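Local coordinates for protein alpha-amylase (Eisenia fetida, PDB 6M4K) that probably hydrolyses internal alpha-1,4-glucosidic linkages in starch-like polysaccharides, as a calcium- and chloride-dependent alpha-amylase of glycoside hydrolase family 13, at residues Tyr61-Arg66 with Arg306-Gly311; Pro129-Gly134 with Arg179-Glu184; Tyr232-Val237 with His339-Ser344. All blocks are in the same frame, centred on the assembly; numbering follows the deposited sequence.

Interaction 1: Tyr61-Arg66 with Arg306-Gly311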
loop_
_atom_site.group_PDB
_atom_site.type_symbol
_atom_site.label_atom_id
_atom_site.label_comp_id
_atom_site.label_asym_id
_atom_site.label_seq_id
_atom_site.Cartn_x
_atom_site.Cartn_y
_atom_site.Cartn_z
ATOM N N TYR A 61 -14.863 2.848 -18.285
ATOM C CA TYR A 61 -13.498 3.107 -17.820
ATOM C C TYR A 61 -13.314 2.812 -16.333
ATOM O O TYR A 61 -12.915 3.690 -15.567
ATOM C CB TYR A 61 -13.088 4.530 -18.192
ATOM C CG TYR A 61 -13.398 4.828 -19.651
ATOM C CD1 TYR A 61 -12.589 4.324 -20.660
ATOM C CD2 TYR A 61 -14.514 5.585 -20.022
ATOM C CE1 TYR A 61 -12.852 4.581 -21.999
ATOM C CE2 TYR A 61 -14.790 5.850 -21.367
ATOM C CZ TYR A 61 -13.955 5.346 -22.340
ATOM O OH TYR A 61 -14.212 5.593 -23.680
ATOM N N PRO A 62 -13.603 1.589 -15.899
ATOM C CA PRO A 62 -13.435 1.238 -14.484
ATOM C C PRO A 62 -11.962 1.210 -14.083
ATOM O O PRO A 62 -11.068 1.058 -14.917
ATOM C CB PRO A 62 -14.038 -0.169 -14.420
ATOM C CG PRO A 62 -13.734 -0.747 -15.772
ATOM C CD PRO A 62 -13.912 0.416 -16.732
ATOM N N TRP A 63 -11.708 1.316 -12.773
ATOM C CA TRP A 63 -10.318 1.212 -12.321
ATOM C C TRP A 63 -9.736 -0.153 -12.666
ATOM O O TRP A 63 -8.553 -0.253 -13.012
ATOM C CB TRP A 63 -10.196 1.476 -10.812
ATOM C CG TRP A 63 -10.906 0.474 -9.994
ATOM C CD1 TRP A 63 -12.215 0.519 -9.595
ATOM C CD2 TRP A 63 -10.377 -0.761 -9.487
ATOM N NE1 TRP A 63 -12.529 -0.603 -8.875
ATOM C CE2 TRP A 63 -11.420 -1.408 -8.793
ATOM C CE3 TRP A 63 -9.125 -1.385 -9.561
ATOM C CZ2 TRP A 63 -11.251 -2.642 -8.167
ATOM C CZ3 TRP A 63 -8.958 -2.618 -8.947
ATOM C CH2 TRP A 63 -10.014 -3.231 -8.253
ATOM N N TRP A 64 -10.554 -1.200 -12.632
ATOM C CA TRP A 64 -10.014 -2.549 -12.751
ATOM C C TRP A 64 -9.566 -2.908 -14.161
ATOM O O TRP A 64 -8.930 -3.953 -14.342
ATOM C CB TRP A 64 -10.950 -3.596 -12.150
ATOM C CG TRP A 64 -12.395 -3.499 -12.504
ATOM C CD1 TRP A 64 -13.398 -3.077 -11.675
ATOM C CD2 TRP A 64 -13.024 -3.890 -13.731
ATOM N NE1 TRP A 64 -14.607 -3.170 -12.312
ATOM C CE2 TRP A 64 -14.411 -3.660 -13.575
ATOM C CE3 TRP A 64 -12.557 -4.418 -14.937
ATOM C CZ2 TRP A 64 -15.334 -3.933 -14.584
ATOM C CZ3 TRP A 64 -13.487 -4.679 -15.955
ATOM C CH2 TRP A 64 -14.858 -4.440 -15.755
ATOM N N GLN A 65 -9.862 -2.078 -15.169
ATOM C CA GLN A 65 -9.323 -2.340 -16.500
ATOM C C GLN A 65 -7.796 -2.383 -16.483
ATOM O O GLN A 65 -7.186 -3.074 -17.308
ATOM C CB GLN A 65 -9.838 -1.297 -17.504
ATOM C CG GLN A 65 -9.170 0.043 -17.361
ATOM C CD GLN A 65 -9.740 1.122 -18.272
ATOM O OE1 GLN A 65 -10.625 0.864 -19.103
ATOM N NE2 GLN A 65 -9.232 2.339 -18.121
ATOM N N ARG A 66 -7.166 -1.682 -15.532
ATOM C CA ARG A 66 -5.709 -1.638 -15.479
ATOM C C ARG A 66 -5.094 -2.928 -14.963
ATOM O O ARG A 66 -3.876 -3.098 -15.097
ATOM C CB ARG A 66 -5.225 -0.432 -14.669
ATOM C CG ARG A 66 -5.629 0.873 -15.330
ATOM C CD ARG A 66 -5.085 2.070 -14.603
ATOM N NE ARG A 66 -3.647 2.258 -14.831
ATOM C CZ ARG A 66 -3.030 3.409 -14.612
ATOM N NH1 ARG A 66 -3.730 4.453 -14.182
ATOM N NH2 ARG A 66 -1.730 3.547 -14.842
ATOM N N ARG A 306 -12.834 -1.175 -1.253
ATOM C CA ARG A 306 -14.048 -1.412 -2.024
ATOM C C ARG A 306 -14.799 -2.639 -1.538
ATOM O O ARG A 306 -15.697 -3.123 -2.242
ATOM C CB ARG A 306 -13.723 -1.541 -3.515
ATOM C CG ARG A 306 -13.365 -0.200 -4.121
ATOM C CD ARG A 306 -12.623 -0.240 -5.474
ATOM N NE ARG A 306 -12.553 1.141 -5.914
ATOM C CZ ARG A 306 -11.708 2.041 -5.427
ATOM N NH1 ARG A 306 -10.741 1.673 -4.587
ATOM N NH2 ARG A 306 -11.796 3.305 -5.803
ATOM N N GLY A 307 -14.452 -3.159 -0.359
ATOM C CA GLY A 307 -15.203 -4.242 0.243
ATOM C C GLY A 307 -14.824 -5.627 -0.216
ATOM O O GLY A 307 -15.540 -6.585 0.103
ATOM N N HIS A 308 -13.723 -5.772 -0.952
ATOM C CA HIS A 308 -13.342 -7.059 -1.515
ATOM C C HIS A 308 -12.501 -7.922 -0.574
ATOM O O HIS A 308 -12.224 -9.077 -0.913
ATOM C CB HIS A 308 -12.625 -6.851 -2.854
ATOM C CG HIS A 308 -13.447 -6.108 -3.864
ATOM N ND1 HIS A 308 -12.888 -5.414 -4.915
ATOM C CD2 HIS A 308 -14.786 -5.936 -3.970
ATOM C CE1 HIS A 308 -13.847 -4.858 -5.635
ATOM N NE2 HIS A 308 -15.008 -5.160 -5.083
ATOM N N GLY A 309 -12.077 -7.396 0.570
ATOM C CA GLY A 309 -11.387 -8.212 1.547
ATOM C C GLY A 309 -12.357 -8.951 2.443
ATOM O O GLY A 309 -13.573 -8.770 2.370
ATOM N N ALA A 310 -11.802 -9.805 3.302
ATOM C CA ALA A 310 -12.642 -10.538 4.237
ATOM C C ALA A 310 -13.328 -9.571 5.188
ATOM O O ALA A 310 -12.818 -8.489 5.494
ATOM C CB ALA A 310 -11.821 -11.549 5.032
ATOM N N GLY A 311 -14.501 -9.978 5.665
ATOM C CA GLY A 311 -15.357 -9.084 6.400
ATOM C C GLY A 311 -16.069 -8.069 5.545
ATOM O O GLY A 311 -16.955 -7.373 6.054
#
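R306 reaches W63 first, laying its aliphatic end along the indole. CG stands anti to the carbonyl carbon (chi1 -73°), and from there the chain runs extended as far as NE. The CA atoms of W63 and R306 are 11.3 Å apart, a gap the two side chains bridge jointly as they slide past each other. R306 CD comes within 3.4 Å of W63 NE1. The guanidinium then lies over one face of the indole in a cation-pi contact, with R306 CZ 4.6 Å from the centroid of the W63 five-membered ring. The two flat groups are tilted 56° to one another, so this is not a parallel stack. W63 NE1 and R306 NE also sit close together, but both are donors and do not bond: W63 NE1 donates a hydrogen bond to D360 O, while R306 NH1 is tied to H302 O. R306 has a second aromatic partner in W348, again through cation-pi.

G307 turns the chain, and H308 comes back toward the same indole. Here edge meets edge: H308 CE1 approaches W63 CZ2 at 4.2 Å, each atom near the plane of the other ring. Behind it, R306 CB rests against one face of the imidazole, off toward the rim. H308 NE2 bonds D360 OD2, which means that D360 ties both W63 and H308, one through its backbone and the other through its carboxylate.

Both segments lie in the connections after parallel barrel strands, 44-47 and 295-297, W63 opening a short 3-10 turn in the first. In animal alpha-amylases a glycine-rich GHGAGG loop borders the substrate cleft at this end of the TIM barrel, and the sequence G307-H308-G309-A310-G311 is consistent with that loop.

Interaction 2: Pro129-Gly134 with Arg179-Glu184. With SO4 (sulfate ion), chain H.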
loop_
_atom_site.group_PDB
_atom_site.type_symbol
_atom_site.label_atom_id
_atom_site.label_comp_id
_atom_site.label_asym_id
_atom_site.label_seq_id
_atom_site.Cartn_x
_atom_site.Cartn_y
_atom_site.Cartn_z
ATOM N N PRO A 129 -1.261 -9.982 -29.748
ATOM C CA PRO A 129 -0.183 -9.749 -30.722
ATOM C C PRO A 129 0.809 -8.675 -30.318
ATOM O O PRO A 129 1.887 -8.606 -30.920
ATOM C CB PRO A 129 -0.939 -9.355 -31.999
ATOM C CG PRO A 129 -2.307 -9.937 -31.826
ATOM C CD PRO A 129 -2.595 -9.824 -30.354
ATOM N N GLY A 130 0.496 -7.843 -29.323
ATOM C CA GLY A 130 1.445 -6.840 -28.877
ATOM C C GLY A 130 2.571 -7.372 -28.024
ATOM O O GLY A 130 3.526 -6.631 -27.762
ATOM N N VAL A 131 2.492 -8.632 -27.605
ATOM C CA VAL A 131 3.527 -9.230 -26.762
ATOM C C VAL A 131 4.670 -9.873 -27.577
ATOM O O VAL A 131 5.808 -9.419 -27.471
ATOM C CB VAL A 131 2.926 -10.135 -25.660
ATOM C CG1 VAL A 131 4.023 -10.834 -24.893
ATOM C CG2 VAL A 131 2.033 -9.324 -24.725
ATOM N N PRO A 132 4.387 -10.906 -28.404
ATOM C CA PRO A 132 3.140 -11.643 -28.634
ATOM C C PRO A 132 2.982 -12.858 -27.705
ATOM O O PRO A 132 3.976 -13.523 -27.355
ATOM C CB PRO A 132 3.290 -12.113 -30.084
ATOM C CG PRO A 132 4.756 -12.389 -30.206
ATOM C CD PRO A 132 5.443 -11.333 -29.351
ATOM N N TYR A 133 1.735 -13.142 -27.326
ATOM C CA TYR A 133 1.354 -14.387 -26.675
ATOM C C TYR A 133 0.255 -15.051 -27.492
ATOM O O TYR A 133 -0.586 -14.364 -28.083
ATOM C CB TYR A 133 0.734 -14.136 -25.301
ATOM C CG TYR A 133 1.643 -13.748 -24.143
ATOM C CD1 TYR A 133 2.858 -14.387 -23.918
ATOM C CD2 TYR A 133 1.228 -12.777 -23.231
ATOM C CE1 TYR A 133 3.656 -14.045 -22.821
ATOM C CE2 TYR A 133 2.009 -12.430 -22.135
ATOM C CZ TYR A 133 3.216 -13.073 -21.940
ATOM O OH TYR A 133 3.997 -12.746 -20.852
ATOM N N GLY A 134 0.247 -16.389 -27.477
ATOM C CA GLY A 134 -0.836 -17.188 -28.010
ATOM C C GLY A 134 -1.227 -18.269 -27.020
ATOM O O GLY A 134 -0.732 -18.292 -25.892
ATOM N N ARG A 179 8.544 -16.428 -19.003
ATOM C CA ARG A 179 9.520 -15.890 -18.056
ATOM C C ARG A 179 10.415 -14.852 -18.713
ATOM O O ARG A 179 10.711 -13.808 -18.115
ATOM C CB ARG A 179 10.367 -17.021 -17.472
ATOM C CG ARG A 179 9.561 -18.011 -16.680
ATOM C CD ARG A 179 10.365 -19.263 -16.364
ATOM N NE ARG A 179 9.686 -20.107 -15.389
ATOM C CZ ARG A 179 10.236 -21.182 -14.834
ATOM N NH1 ARG A 179 11.473 -21.535 -15.169
ATOM N NH2 ARG A 179 9.559 -21.890 -13.942
ATOM N N ASP A 180 10.860 -15.122 -19.946
ATOM C CA ASP A 180 11.726 -14.185 -20.652
ATOM C C ASP A 180 10.991 -12.889 -20.968
ATOM O O ASP A 180 11.551 -11.796 -20.825
ATOM C CB ASP A 180 12.225 -14.815 -21.956
ATOM C CG ASP A 180 13.285 -15.882 -21.736
ATOM O OD1 ASP A 180 13.836 -15.990 -20.621
ATOM O OD2 ASP A 180 13.579 -16.607 -22.712
ATOM N N VAL A 181 9.748 -13.000 -21.439
ATOM C CA VAL A 181 8.966 -11.824 -21.813
ATOM C C VAL A 181 8.689 -10.948 -20.598
ATOM O O VAL A 181 8.818 -9.715 -20.654
ATOM C CB VAL A 181 7.664 -12.267 -22.502
ATOM C CG1 VAL A 181 6.656 -11.141 -22.506
ATOM C CG2 VAL A 181 7.961 -12.733 -23.928
ATOM N N GLU A 182 8.297 -11.566 -19.487
ATOM C CA GLU A 182 7.965 -10.784 -18.303
ATOM C C GLU A 182 9.209 -10.151 -17.695
ATOM O O GLU A 182 9.170 -8.997 -17.248
ATOM C CB GLU A 182 7.181 -11.643 -17.313
ATOM C CG GLU A 182 5.810 -12.008 -17.891
ATOM C CD GLU A 182 4.875 -12.665 -16.916
ATOM O OE1 GLU A 182 5.353 -13.423 -16.057
ATOM O OE2 GLU A 182 3.645 -12.421 -17.032
ATOM N N ALA A 183 10.339 -10.867 -17.711
ATOM C CA ALA A 183 11.582 -10.267 -17.236
ATOM C C ALA A 183 12.046 -9.132 -18.136
ATOM O O ALA A 183 12.617 -8.155 -17.644
ATOM C CB ALA A 183 12.671 -11.328 -17.111
ATOM N N GLU A 184 11.820 -9.232 -19.451
ATOM C CA GLU A 184 12.192 -8.133 -20.336
ATOM C C GLU A 184 11.423 -6.872 -19.976
ATOM O O GLU A 184 11.987 -5.774 -19.964
ATOM C CB GLU A 184 11.926 -8.502 -21.799
ATOM C CG GLU A 184 12.407 -7.446 -22.827
ATOM C CD GLU A 184 11.498 -6.220 -22.948
ATOM O OE1 GLU A 184 10.265 -6.363 -22.789
ATOM O OE2 GLU A 184 12.013 -5.106 -23.206
HETATM S S SO4 H . 12.037 -24.515 -13.050
HETATM O O1 SO4 H . 12.433 -25.918 -12.961
HETATM O O2 SO4 H . 12.278 -23.856 -11.770
HETATM O O3 SO4 H . 10.619 -24.437 -13.381
HETATM O O4 SO4 H . 12.817 -23.853 -14.095
#
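V131 and V181 mark the closest backbone approach, 7.8 Å between their CA atoms, where a loop that kinks through a cis peptide before P132 passes one side of the helix 176-192. No hydrogen bond links the two segments; the contact is made by side chains. V131 CG1 meets V181 CG1 at 3.6 Å, methyl to methyl. The same V131 methyl also sits over the centre of the Y133 ring, 3.6 Å above its plane, so the loop braces its own tyrosine while touching the helix.

Y133 has CG anti to the carbonyl carbon (chi1 -75°), and the ring slides past V181 to bring its hydroxyl end to the helix. Y133 OH lies 3.5 Å from V181 CG1 and 3.5 Å from E182 CG, both of them van der Waals contacts. Its polar partner is another hydroxyl, that of Y72, and Y72 itself packs on V181 and E182. Chain order identifies the parts being joined: the loop belongs to the long excursion between barrel strand 97-102 and helix 176-192, the position of domain B in GH13 amylases, and that helix leads into the next barrel strand, 196-199. E182 runs extended beyond CG and crosses the tyrosine at about a right angle; its side chain is about 7 Å from that of N105, a calcium ligand.

R179, whose CB is directed away from the loop, binds a sulfate through its guanidinium; the ion is probably from the crystallisation liquor, and its sulfur lies in the guanidinium plane. R179 NH1 donates to sulfate O4 at 2.9 Å, nearly straight at 174°. R179 NH2 donates to O3 at 2.8 Å (159°), and also forms a salt bridge with D209 OD1, while R179 NE bonds G173 O.

Interaction 3: Tyr232-Val237 with His339-Ser344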
loop_
_atom_site.group_PDB
_atom_site.type_symbol
_atom_site.label_atom_id
_atom_site.label_comp_id
_atom_site.label_asym_id
_atom_site.label_seq_id
_atom_site.Cartn_x
_atom_site.Cartn_y
_atom_site.Cartn_z
ATOM N N TYR A 232 13.618 -3.761 -5.454
ATOM C CA TYR A 232 12.748 -4.100 -4.335
ATOM C C TYR A 232 11.493 -4.800 -4.848
ATOM O O TYR A 232 10.799 -4.276 -5.721
ATOM C CB TYR A 232 12.342 -2.817 -3.616
ATOM C CG TYR A 232 11.432 -2.976 -2.412
ATOM C CD1 TYR A 232 11.582 -4.028 -1.517
ATOM C CD2 TYR A 232 10.442 -2.020 -2.144
ATOM C CE1 TYR A 232 10.772 -4.137 -0.394
ATOM C CE2 TYR A 232 9.624 -2.123 -1.029
ATOM C CZ TYR A 232 9.793 -3.179 -0.158
ATOM O OH TYR A 232 9.004 -3.310 0.972
ATOM N N ILE A 233 11.177 -5.967 -4.303
ATOM C CA ILE A 233 9.991 -6.717 -4.707
ATOM C C ILE A 233 9.142 -6.940 -3.468
ATOM O O ILE A 233 9.610 -7.528 -2.479
ATOM C CB ILE A 233 10.346 -8.062 -5.356
ATOM C CG1 ILE A 233 11.240 -7.876 -6.585
ATOM C CG2 ILE A 233 9.069 -8.847 -5.677
ATOM C CD1 ILE A 233 10.532 -7.268 -7.758
ATOM N N TYR A 234 7.908 -6.451 -3.500
ATOM C CA TYR A 234 6.920 -6.865 -2.522
ATOM C C TYR A 234 5.739 -7.501 -3.239
ATOM O O TYR A 234 5.288 -7.011 -4.279
ATOM C CB TYR A 234 6.510 -5.764 -1.531
ATOM C CG TYR A 234 6.006 -4.456 -2.097
ATOM C CD1 TYR A 234 6.891 -3.501 -2.569
ATOM C CD2 TYR A 234 4.646 -4.164 -2.121
ATOM C CE1 TYR A 234 6.448 -2.282 -3.063
ATOM C CE2 TYR A 234 4.188 -2.938 -2.584
ATOM C CZ TYR A 234 5.094 -2.010 -3.065
ATOM O OH TYR A 234 4.670 -0.786 -3.549
ATOM N N GLN A 235 5.269 -8.615 -2.703
ATOM C CA GLN A 235 4.387 -9.529 -3.412
ATOM C C GLN A 235 3.007 -9.453 -2.785
ATOM O O GLN A 235 2.868 -9.601 -1.567
ATOM C CB GLN A 235 4.932 -10.955 -3.300
ATOM C CG GLN A 235 6.275 -11.136 -3.966
ATOM C CD GLN A 235 6.997 -12.355 -3.438
ATOM O OE1 GLN A 235 6.939 -13.441 -4.031
ATOM N NE2 GLN A 235 7.644 -12.200 -2.291
ATOM N N GLU A 236 1.986 -9.198 -3.606
ATOM C CA GLU A 236 0.622 -9.213 -3.096
ATOM C C GLU A 236 0.192 -10.662 -2.956
ATOM O O GLU A 236 -0.135 -11.331 -3.944
ATOM C CB GLU A 236 -0.339 -8.470 -4.015
ATOM C CG GLU A 236 -1.728 -8.421 -3.371
ATOM C CD GLU A 236 -2.904 -8.464 -4.335
ATOM O OE1 GLU A 236 -2.762 -8.920 -5.493
ATOM O OE2 GLU A 236 -4.006 -8.039 -3.903
ATOM N N VAL A 237 0.202 -11.158 -1.728
ATOM C CA VAL A 237 -0.327 -12.469 -1.394
ATOM C C VAL A 237 -1.407 -12.227 -0.360
ATOM O O VAL A 237 -1.108 -11.809 0.769
ATOM C CB VAL A 237 0.754 -13.402 -0.835
ATOM C CG1 VAL A 237 0.153 -14.771 -0.521
ATOM C CG2 VAL A 237 1.914 -13.513 -1.807
ATOM N N HIS A 339 7.233 -2.637 6.613
ATOM C CA HIS A 339 7.421 -1.482 5.747
ATOM C C HIS A 339 6.052 -0.865 5.480
ATOM O O HIS A 339 5.193 -1.513 4.874
ATOM C CB HIS A 339 8.069 -1.914 4.435
ATOM C CG HIS A 339 8.494 -0.767 3.582
ATOM N ND1 HIS A 339 8.735 -0.880 2.230
ATOM C CD2 HIS A 339 8.731 0.524 3.903
ATOM C CE1 HIS A 339 9.108 0.296 1.757
ATOM N NE2 HIS A 339 9.117 1.165 2.753
ATOM N N VAL A 340 5.860 0.376 5.913
ATOM C CA VAL A 340 4.533 1.005 5.906
ATOM C C VAL A 340 4.240 1.661 4.563
ATOM O O VAL A 340 5.026 2.482 4.070
ATOM C CB VAL A 340 4.410 2.042 7.029
ATOM C CG1 VAL A 340 3.057 2.763 6.933
ATOM C CG2 VAL A 340 4.584 1.374 8.395
ATOM N N ARG A 341 3.082 1.317 3.992
ATOM C CA ARG A 341 2.540 1.971 2.811
ATOM C C ARG A 341 1.221 2.634 3.195
ATOM O O ARG A 341 0.364 2.005 3.829
ATOM C CB ARG A 341 2.300 0.941 1.702
ATOM C CG ARG A 341 1.734 1.540 0.415
ATOM C CD ARG A 341 1.371 0.466 -0.604
ATOM N NE ARG A 341 0.265 -0.365 -0.131
ATOM C CZ ARG A 341 -0.061 -1.559 -0.630
ATOM N NH1 ARG A 341 0.623 -2.078 -1.635
ATOM N NH2 ARG A 341 -1.086 -2.244 -0.123
ATOM N N LEU A 342 1.063 3.902 2.833
ATOM C CA LEU A 342 -0.205 4.609 2.995
ATOM C C LEU A 342 -0.966 4.626 1.676
ATOM O O LEU A 342 -0.406 4.972 0.631
ATOM C CB LEU A 342 0.027 6.059 3.426
ATOM C CG LEU A 342 0.892 6.328 4.656
ATOM C CD1 LEU A 342 0.794 7.791 5.066
ATOM C CD2 LEU A 342 0.490 5.439 5.812
ATOM N N MET A 343 -2.241 4.270 1.733
ATOM C CA MET A 343 -3.118 4.437 0.586
ATOM C C MET A 343 -3.376 5.921 0.332
ATOM O O MET A 343 -3.456 6.730 1.261
ATOM C CB MET A 343 -4.446 3.738 0.897
ATOM C CG MET A 343 -5.492 3.815 -0.205
ATOM S SD MET A 343 -4.874 3.006 -1.685
ATOM C CE MET A 343 -6.190 3.454 -2.826
ATOM N N SER A 344 -3.502 6.283 -0.940
ATOM C CA SER A 344 -3.973 7.609 -1.327
ATOM C C SER A 344 -5.074 7.422 -2.361
ATOM O O SER A 344 -4.835 6.852 -3.431
ATOM C CB SER A 344 -2.841 8.489 -1.865
ATOM O OG SER A 344 -3.244 9.852 -1.857
#
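Y232 and H339 meet across the interior of the TIM barrel, where strands 232-235 and 339-344, the fifth and eighth of the closed parallel sheet and three places apart round it, send side chains inward. At the nearest point, the CA atoms of Y234 and H339 are 9.9 Å apart, and inward side chains fill the gap.

One hydrogen bond spans it: Y232 OH to H339 ND1, 2.7 Å and fairly straight at 161°. Both residues carry CG anti to the backbone N, and their side chains come from opposite directions to meet between the strands. Beyond this bond, H339 NE2 is bonded to D17 O, so both ring nitrogens have partners and the imidazole is fixed in rotation.

Among the aromatic contacts, the Y232 and H339 rings are inclined at 53° with centroids 5.5 Å apart, Y232 CE2 lying at the edge of the imidazole in its plane. H339 stacks further on Y10, and L296 of strand 295-297 packs against Y232, Y234 and H339.

The charged group comes from R341, whose chain bends at chi3 (66°), leaving NH1 as the one guanidinium atom that comes near Y234. Q46 OE1 joins the two, bonding both Y234 OH and R341 NH1, and F298 makes a cation-pi contact with the arginine. Against the tyrosine itself the approach is to the ring edge, with R341 NH1 3.8 Å from Y234 CE2.

All three contacts belong to the family 13 catalytic region, but at different levels of it. Interaction 3 lies inside the barrel, its centre about 4 Å from that of the chain. Interaction 1 joins two loops that follow barrel strands, its centre about 17 Å from that of interaction 3 and the nearest atoms about 5 Å apart. Interaction 2 packs the excursion after strand 97-102 on helix 176-192, its centre 25 to 26 Å from the other two. Along the chain, interaction 2 is nested within the span closed by interaction 1, whereas interactions 1 and 3 alternate. The three contacts do not touch, and each joins parts of the catalytic region far apart in sequence.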